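Side-chain contacts in putative citrate lyase, alfa subunit (Streptococcus mutans, PDB 2HJ0), which is a putative member of the CitF family of alpha subunits, with an alpha/beta architecture built on two mixed beta sheets flanked by helices: residues Ile195-Ala200 / Gln222-Tyr227; Gly150-Ile155 / Asp350-Ala355. All blocks are in the same frame, centred on the assembly; numbering follows the deposited sequence.

Contact 1. Residues Ile195-Ala200 / Gln222-Tyr227; sequences IDAKYA and QTDVDY
The last turns of helix 191-199 meet the loop that links the parallel strands 202-207 and 227-230, at Ala-197 and Asp-224. The CA atoms of these two residues lie 5.6 Å apart, and the small methyl of Ala-197 lets the loop come this near; its CB is 4.0 Å from Asp-224 CB. The aspartate's own CB packs on the carbonyl of Ala-197, with no hydrogen bond across the contact. Because CG lies anti to the carbonyl carbon, beside the backbone N (chi1 -73°), the carboxylate passes alongside that peptide, and OD2 reaches within 4.1 Å of Lys-198 CA. Helix 191-199 joins the neighbouring parallel strands 164-169 and 202-207 in a beta-alpha-beta crossover, consistent with the Rossmann-like clan of the family, and Ala-197, on the face turned to the sheet, also packs on Val-203 and Leu-167. Lys-198 suits the exposed side; its NZ is 6.2 Å from Asp-224 OD2, so the opposite charges are not in contact. In the 3-10 turn Val-225 N donates to Gln-222 O over 3.2 Å. Asp-226 then binds Val-203 N and forms a salt bridge with Lys-360 of the second subunit.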
ATOM      1  N   ILE A 195      -4.725   5.941   5.172  1.00 15.84           N
ATOM      2  CA  ILE A 195      -5.336   4.866   5.923  1.00 16.18           C
ATOM      3  C   ILE A 195      -6.833   4.841   5.647  1.00 15.68           C
ATOM      4  O   ILE A 195      -7.426   3.781   5.559  1.00 15.36           O
ATOM      5  CB  ILE A 195      -5.066   5.025   7.410  1.00 17.20           C
ATOM      6  CG1 ILE A 195      -5.800   3.944   8.183  1.00 17.40           C
ATOM      7  CG2 ILE A 195      -5.489   6.394   7.873  1.00 18.29           C
ATOM      8  CD1 ILE A 195      -5.487   3.979   9.647  1.00 18.90           C
ATOM      9  N   ASP A 196      -7.439   6.010   5.488  1.00 15.51           N
ATOM     10  CA  ASP A 196      -8.852   6.078   5.188  1.00 14.90           C
ATOM     11  C   ASP A 196      -9.159   5.342   3.908  1.00 14.01           C
ATOM     12  O   ASP A 196     -10.029   4.491   3.870  1.00 14.89           O
ATOM     13  CB  ASP A 196      -9.294   7.522   5.013  1.00 17.56           C
ATOM     14  CG  ASP A 196      -9.395   8.258   6.323  1.00 20.03           C
ATOM     15  OD1 ASP A 196      -8.433   8.188   7.113  1.00 21.01           O
ATOM     16  OD2 ASP A 196     -10.435   8.905   6.561  1.00 21.02           O
ATOM     17  N   ALA A 197      -8.442   5.670   2.847  1.00 13.81           N
ATOM     18  CA  ALA A 197      -8.701   5.048   1.559  1.00 13.88           C
ATOM     19  C   ALA A 197      -8.431   3.566   1.555  1.00 13.64           C
ATOM     20  O   ALA A 197      -8.852   2.856   0.647  1.00 15.01           O
ATOM     21  CB  ALA A 197      -7.871   5.721   0.486  1.00 15.06           C
ATOM     22  N   LYS A 198      -7.728   3.099   2.569  1.00 13.33           N
ATOM     23  CA  LYS A 198      -7.387   1.691   2.657  1.00 14.42           C
ATOM     24  C   LYS A 198      -8.446   0.862   3.389  1.00 14.36           C
ATOM     25  O   LYS A 198      -8.662  -0.300   3.064  1.00 14.37           O
ATOM     26  CB  LYS A 198      -6.029   1.580   3.342  1.00 14.91           C
ATOM     27  CG  LYS A 198      -5.485   0.190   3.529  1.00 19.05           C
ATOM     28  CD  LYS A 198      -4.031   0.269   4.031  1.00 23.47           C
ATOM     29  CE  LYS A 198      -3.147   1.095   3.057  1.00 25.46           C
ATOM     30  NZ  LYS A 198      -1.715   1.271   3.476  1.00 25.41           N
ATOM     31  N   TYR A 199      -9.127   1.464   4.355  1.00 13.82           N
ATOM     32  CA  TYR A 199     -10.133   0.735   5.107  1.00 14.75           C
ATOM     33  C   TYR A 199     -11.587   1.145   4.884  1.00 14.23           C
ATOM     34  O   TYR A 199     -12.498   0.418   5.261  1.00 14.72           O
ATOM     35  CB  TYR A 199      -9.806   0.833   6.587  1.00 14.91           C
ATOM     36  CG  TYR A 199      -8.559   0.098   6.948  1.00 15.43           C
ATOM     37  CD1 TYR A 199      -8.555  -1.297   7.070  1.00 17.59           C
ATOM     38  CD2 TYR A 199      -7.369   0.786   7.154  1.00 16.32           C
ATOM     39  CE1 TYR A 199      -7.378  -1.988   7.392  1.00 19.56           C
ATOM     40  CE2 TYR A 199      -6.192   0.118   7.472  1.00 18.03           C
ATOM     41  CZ  TYR A 199      -6.197  -1.267   7.591  1.00 19.22           C
ATOM     42  OH  TYR A 199      -5.033  -1.928   7.906  1.00 19.22           O
ATOM     43  N   ALA A 200     -11.803   2.307   4.287  1.00 13.00           N
ATOM     44  CA  ALA A 200     -13.154   2.794   4.042  1.00 13.16           C
ATOM     45  C   ALA A 200     -13.851   1.954   2.974  1.00 13.14           C
ATOM     46  O   ALA A 200     -13.200   1.388   2.087  1.00 13.31           O
ATOM     47  CB  ALA A 200     -13.111   4.266   3.607  1.00 10.82           C
ATOM     48  N   GLN A 222      -5.636   3.774  -7.556  1.00  9.30           N
ATOM     49  CA  GLN A 222      -6.961   3.734  -8.165  1.00 10.10           C
ATOM     50  C   GLN A 222      -7.789   2.602  -7.542  1.00  9.93           C
ATOM     51  O   GLN A 222      -9.021   2.679  -7.499  1.00  9.09           O
ATOM     52  CB  GLN A 222      -6.830   3.527  -9.686  1.00 10.48           C
ATOM     53  CG  GLN A 222      -6.026   2.263 -10.058  1.00 10.42           C
ATOM     54  CD  GLN A 222      -5.587   2.203 -11.509  1.00  9.11           C
ATOM     55  OE1 GLN A 222      -4.861   3.071 -11.969  1.00  9.78           O
ATOM     56  NE2 GLN A 222      -6.014   1.166 -12.228  1.00  8.03           N
ATOM     57  N   THR A 223      -7.103   1.574  -7.038  1.00  8.87           N
ATOM     58  CA  THR A 223      -7.769   0.428  -6.432  1.00  9.08           C
ATOM     59  C   THR A 223      -8.423   0.716  -5.092  1.00  9.66           C
ATOM     60  O   THR A 223      -9.124  -0.139  -4.545  1.00 10.48           O
ATOM     61  CB  THR A 223      -6.804  -0.748  -6.239  1.00  9.94           C
ATOM     62  OG1 THR A 223      -5.597  -0.275  -5.634  1.00  9.79           O
ATOM     63  CG2 THR A 223      -6.497  -1.410  -7.567  1.00  9.10           C
ATOM     64  N   ASP A 224      -8.202   1.911  -4.556  1.00  9.63           N
ATOM     65  CA  ASP A 224      -8.819   2.284  -3.286  1.00  9.76           C
ATOM     66  C   ASP A 224      -9.850   3.385  -3.488  1.00 10.36           C
ATOM     67  O   ASP A 224     -10.535   3.761  -2.548  1.00 11.53           O
ATOM     68  CB  ASP A 224      -7.770   2.795  -2.296  1.00  8.73           C
ATOM     69  CG  ASP A 224      -6.894   1.690  -1.740  1.00 10.39           C
ATOM     70  OD1 ASP A 224      -7.232   0.495  -1.936  1.00 11.66           O
ATOM     71  OD2 ASP A 224      -5.864   2.016  -1.087  1.00  9.43           O
ATOM     72  N   VAL A 225      -9.969   3.884  -4.713  1.00  9.76           N
ATOM     73  CA  VAL A 225     -10.875   4.989  -4.980  1.00  9.17           C
ATOM     74  C   VAL A 225     -12.128   4.594  -5.750  1.00  9.42           C
ATOM     75  O   VAL A 225     -12.072   3.762  -6.642  1.00 10.72           O
ATOM     76  CB  VAL A 225     -10.106   6.092  -5.743  1.00  7.97           C
ATOM     77  CG1 VAL A 225     -10.986   7.289  -5.990  1.00  7.91           C
ATOM     78  CG2 VAL A 225      -8.861   6.481  -4.943  1.00  5.08           C
ATOM     79  N   ASP A 226     -13.266   5.184  -5.407  1.00  9.05           N
ATOM     80  CA  ASP A 226     -14.490   4.853  -6.109  1.00  9.82           C
ATOM     81  C   ASP A 226     -14.895   5.956  -7.066  1.00  9.32           C
ATOM     82  O   ASP A 226     -15.279   5.694  -8.204  1.00  9.27           O
ATOM     83  CB  ASP A 226     -15.627   4.576  -5.111  1.00 11.29           C
ATOM     84  CG  ASP A 226     -15.373   3.332  -4.275  1.00 13.08           C
ATOM     85  OD1 ASP A 226     -15.566   2.205  -4.788  1.00 13.98           O
ATOM     86  OD2 ASP A 226     -14.958   3.484  -3.105  1.00 13.92           O
ATOM     87  N   TYR A 227     -14.789   7.196  -6.609  1.00  9.17           N
ATOM     88  CA  TYR A 227     -15.188   8.330  -7.432  1.00  9.96           C
ATOM     89  C   TYR A 227     -14.224   9.501  -7.316  1.00  9.68           C
ATOM     90  O   TYR A 227     -13.568   9.694  -6.284  1.00  9.53           O
ATOM     91  CB  TYR A 227     -16.593   8.785  -7.024  1.00  9.06           C
ATOM     92  CG  TYR A 227     -17.671   7.756  -7.270  1.00  9.75           C
ATOM     93  CD1 TYR A 227     -18.020   7.389  -8.564  1.00 11.36           C
ATOM     94  CD2 TYR A 227     -18.359   7.160  -6.213  1.00 11.67           C
ATOM     95  CE1 TYR A 227     -19.037   6.456  -8.807  1.00 12.06           C
ATOM     96  CE2 TYR A 227     -19.385   6.218  -6.447  1.00 12.87           C
ATOM     97  CZ  TYR A 227     -19.714   5.878  -7.754  1.00 12.49           C
ATOM     98  OH  TYR A 227     -20.721   4.983  -8.019  1.00 13.51           O
TER

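Contact 2. Residues Gly150-Ile155 / Asp350-Ala355; sequences GRARAI and DANMYA
Ala-152 and Asn-352 bring helices 148-157 and 351-355 together, their CA atoms 5.2 Å apart. Along the first helix, Gly-150 lends its backbone: its carbonyl O takes the hydrogen bond of Ala-154 N and also lies 3.6 Å over the centre of the Arg-153 guanidinium. Arg-151 takes no part in the touching; its extended chain carries NH2 to Ala-98 O. The methyl of Ala-152 points at the other helix and meets Asn-352 OD1 at 3.8 Å, with Ala-351 O at 4.3 Å; a one-carbon side chain suits so close a backbone approach. With CG opposite the backbone N (chi1 -171°) the amide of Asn-352 is directed to the first helix, and OD1 is its atom nearest the methyl; the residue also packs on Thr-223 of the second subunit. Arg-153 leads its charged end away, to a salt bridge with Glu-498. Ile-155, one turn on, gives its bulk to Tyr-199 of helix 191-199. On the other segment, Asp-350 is the N-cap of helix 351-355: its OD1 accepts from Met-353 N (a selenomethionine) over 2.6 Å at 160°, the donor standing 39° out of the carboxylate plane. Its short acid suits an amide lacking a helical partner. The two helices pack closely through a small residue: 148-157, between strands 143-145 and 164-169 of one sheet, against 351-355, N-capped after edge strand 346-348 of the other.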
ATOM      1  N   GLY A 150      -4.225   5.924  17.769  1.00  6.94           N
ATOM      2  CA  GLY A 150      -5.506   5.388  18.204  1.00  7.40           C
ATOM      3  C   GLY A 150      -6.525   5.316  17.081  1.00  7.98           C
ATOM      4  O   GLY A 150      -7.290   4.354  16.968  1.00  7.36           O
ATOM      5  N   ARG A 151      -6.547   6.354  16.249  1.00  8.56           N
ATOM      6  CA  ARG A 151      -7.470   6.403  15.128  1.00  9.29           C
ATOM      7  C   ARG A 151      -7.116   5.288  14.152  1.00 10.88           C
ATOM      8  O   ARG A 151      -7.987   4.574  13.642  1.00 10.17           O
ATOM      9  CB  ARG A 151      -7.372   7.754  14.426  1.00  8.43           C
ATOM     10  CG  ARG A 151      -8.260   7.879  13.197  1.00  6.68           C
ATOM     11  CD  ARG A 151      -8.103   9.241  12.568  1.00  4.98           C
ATOM     12  NE  ARG A 151      -9.157   9.516  11.608  1.00  3.77           N
ATOM     13  CZ  ARG A 151      -9.185   9.044  10.370  1.00  5.46           C
ATOM     14  NH1 ARG A 151      -8.203   8.266   9.923  1.00  5.76           N
ATOM     15  NH2 ARG A 151     -10.203   9.350   9.578  1.00  5.31           N
ATOM     16  N   ALA A 152      -5.824   5.147  13.886  1.00 11.70           N
ATOM     17  CA  ALA A 152      -5.382   4.104  12.986  1.00 12.21           C
ATOM     18  C   ALA A 152      -5.727   2.750  13.619  1.00 11.69           C
ATOM     19  O   ALA A 152      -6.203   1.860  12.930  1.00 12.92           O
ATOM     20  CB  ALA A 152      -3.878   4.229  12.733  1.00 11.36           C
ATOM     21  N   ARG A 153      -5.503   2.601  14.924  1.00 10.95           N
ATOM     22  CA  ARG A 153      -5.818   1.345  15.594  1.00 10.64           C
ATOM     23  C   ARG A 153      -7.310   1.039  15.476  1.00  9.95           C
ATOM     24  O   ARG A 153      -7.689  -0.057  15.064  1.00  7.53           O
ATOM     25  CB  ARG A 153      -5.446   1.390  17.073  1.00 12.55           C
ATOM     26  CG  ARG A 153      -5.723   0.072  17.805  1.00 16.10           C
ATOM     27  CD  ARG A 153      -6.387   0.303  19.164  1.00 18.17           C
ATOM     28  NE  ARG A 153      -7.759   0.791  19.036  1.00 19.82           N
ATOM     29  CZ  ARG A 153      -8.210   1.911  19.595  1.00 19.87           C
ATOM     30  NH1 ARG A 153      -7.396   2.661  20.318  1.00 21.74           N
ATOM     31  NH2 ARG A 153      -9.474   2.281  19.438  1.00 19.08           N
ATOM     32  N   ALA A 154      -8.154   2.007  15.832  1.00  9.77           N
ATOM     33  CA  ALA A 154      -9.607   1.810  15.757  1.00 10.58           C
ATOM     34  C   ALA A 154     -10.082   1.389  14.373  1.00 11.22           C
ATOM     35  O   ALA A 154     -10.831   0.419  14.244  1.00 14.12           O
ATOM     36  CB  ALA A 154     -10.342   3.061  16.181  1.00  6.90           C
ATOM     37  N   ILE A 155      -9.653   2.106  13.342  1.00 10.31           N
ATOM     38  CA  ILE A 155     -10.073   1.781  11.996  1.00 10.50           C
ATOM     39  C   ILE A 155      -9.632   0.378  11.602  1.00 11.80           C
ATOM     40  O   ILE A 155     -10.394  -0.364  10.996  1.00 13.36           O
ATOM     41  CB  ILE A 155      -9.545   2.823  10.994  1.00 10.61           C
ATOM     42  CG1 ILE A 155     -10.116   4.193  11.365  1.00 10.45           C
ATOM     43  CG2 ILE A 155      -9.925   2.436   9.564  1.00  9.99           C
ATOM     44  CD1 ILE A 155      -9.699   5.326  10.466  1.00  9.09           C
ATOM     45  N   ASP A 350       1.944   6.147   5.892  1.00  8.88           N
ATOM     46  CA  ASP A 350       0.578   6.260   6.397  1.00  7.34           C
ATOM     47  C   ASP A 350       0.611   6.300   7.917  1.00  5.71           C
ATOM     48  O   ASP A 350       1.539   5.792   8.545  1.00  5.12           O
ATOM     49  CB  ASP A 350      -0.260   5.063   5.938  1.00  9.81           C
ATOM     50  CG  ASP A 350       0.219   3.741   6.536  1.00 12.46           C
ATOM     51  OD1 ASP A 350      -0.059   3.467   7.719  1.00 15.28           O
ATOM     52  OD2 ASP A 350       0.883   2.968   5.825  1.00 15.46           O
ATOM     53  N   ALA A 351      -0.410   6.898   8.508  1.00  5.90           N
ATOM     54  CA  ALA A 351      -0.498   7.010   9.964  1.00  6.16           C
ATOM     55  C   ALA A 351      -0.405   5.675  10.698  1.00  6.32           C
ATOM     56  O   ALA A 351       0.033   5.639  11.850  1.00  8.76           O
ATOM     57  CB  ALA A 351      -1.792   7.722  10.361  1.00  3.20           C
ATOM     58  N   ASN A 352      -0.823   4.585  10.061  1.00  5.54           N
ATOM     59  CA  ASN A 352      -0.758   3.299  10.727  1.00  7.83           C
ATOM     60  C   ASN A 352       0.686   2.870  10.895  1.00  9.68           C
ATOM     61  O   ASN A 352       1.113   2.508  11.991  1.00  9.88           O
ATOM     62  CB  ASN A 352      -1.516   2.221   9.957  1.00 10.53           C
ATOM     63  CG  ASN A 352      -1.641   0.921  10.755  1.00 12.98           C
ATOM     64  OD1 ASN A 352      -2.305   0.873  11.802  1.00 13.85           O
ATOM     65  ND2 ASN A 352      -0.990  -0.134  10.271  1.00 13.33           N
HETATM   66  N   MSE A 353       1.447   2.905   9.810  1.00 11.45           N
HETATM   67  CA  MSE A 353       2.847   2.524   9.897  1.00 12.95           C
HETATM   68  C   MSE A 353       3.548   3.468  10.866  1.00 13.11           C
HETATM   69  O   MSE A 353       4.565   3.118  11.487  1.00 12.52           O
HETATM   70  CB  MSE A 353       3.513   2.631   8.536  1.00 15.55           C
HETATM   71  CG  MSE A 353       4.931   2.096   8.542  1.00 21.03           C
HETATM   72 SE   MSE A 353       5.672   2.184   6.784  1.00 29.74          SE
HETATM   73  CE  MSE A 353       7.483   2.618   7.223  1.00 24.59           C
ATOM     74  N   TYR A 354       2.979   4.667  10.982  1.00 12.79           N
ATOM     75  CA  TYR A 354       3.505   5.716  11.841  1.00 12.49           C
ATOM     76  C   TYR A 354       3.429   5.453  13.335  1.00 11.52           C
ATOM     77  O   TYR A 354       4.462   5.246  13.969  1.00 10.81           O
ATOM     78  CB  TYR A 354       2.827   7.067  11.526  1.00 13.01           C
ATOM     79  CG  TYR A 354       3.235   8.193  12.462  1.00 14.91           C
ATOM     80  CD1 TYR A 354       4.575   8.422  12.753  1.00 16.38           C
ATOM     81  CD2 TYR A 354       2.284   8.996  13.088  1.00 15.22           C
ATOM     82  CE1 TYR A 354       4.964   9.410  13.646  1.00 18.55           C
ATOM     83  CE2 TYR A 354       2.665   9.996  13.992  1.00 17.06           C
ATOM     84  CZ  TYR A 354       4.013  10.193  14.269  1.00 18.65           C
ATOM     85  OH  TYR A 354       4.429  11.147  15.183  1.00 21.18           O
ATOM     86  N   ALA A 355       2.227   5.441  13.901  1.00 10.39           N
ATOM     87  CA  ALA A 355       2.140   5.269  15.344  1.00 11.82           C
ATOM     88  C   ALA A 355       1.083   4.330  15.919  1.00 11.72           C
ATOM     89  O   ALA A 355       0.609   4.542  17.034  1.00 11.55           O
ATOM     90  CB  ALA A 355       2.000   6.630  15.978  1.00  9.90           C
TER

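Overall arrangement
Contacts 1 and 2 have centres 15 Å apart and are joined by helix 191-199 lying against helix 148-157. Asp-196 OD1 forms a salt bridge with Arg-151 NH1 at 2.8 Å, and Ile-195 packs on Ala-152. Along the chain the order is 150-155, 195-200, 222-227, 350-355, so contact 2 encloses contact 1. Contact 1 lies against the sheet that holds strands 202-207 and 227-230. Contact 2 packs a helix of that sheet on helix 351-355, which follows edge strand 346-348 of the other sheet, and so the two sheets meet through their helices. Residues of both contacts also touch the second subunit.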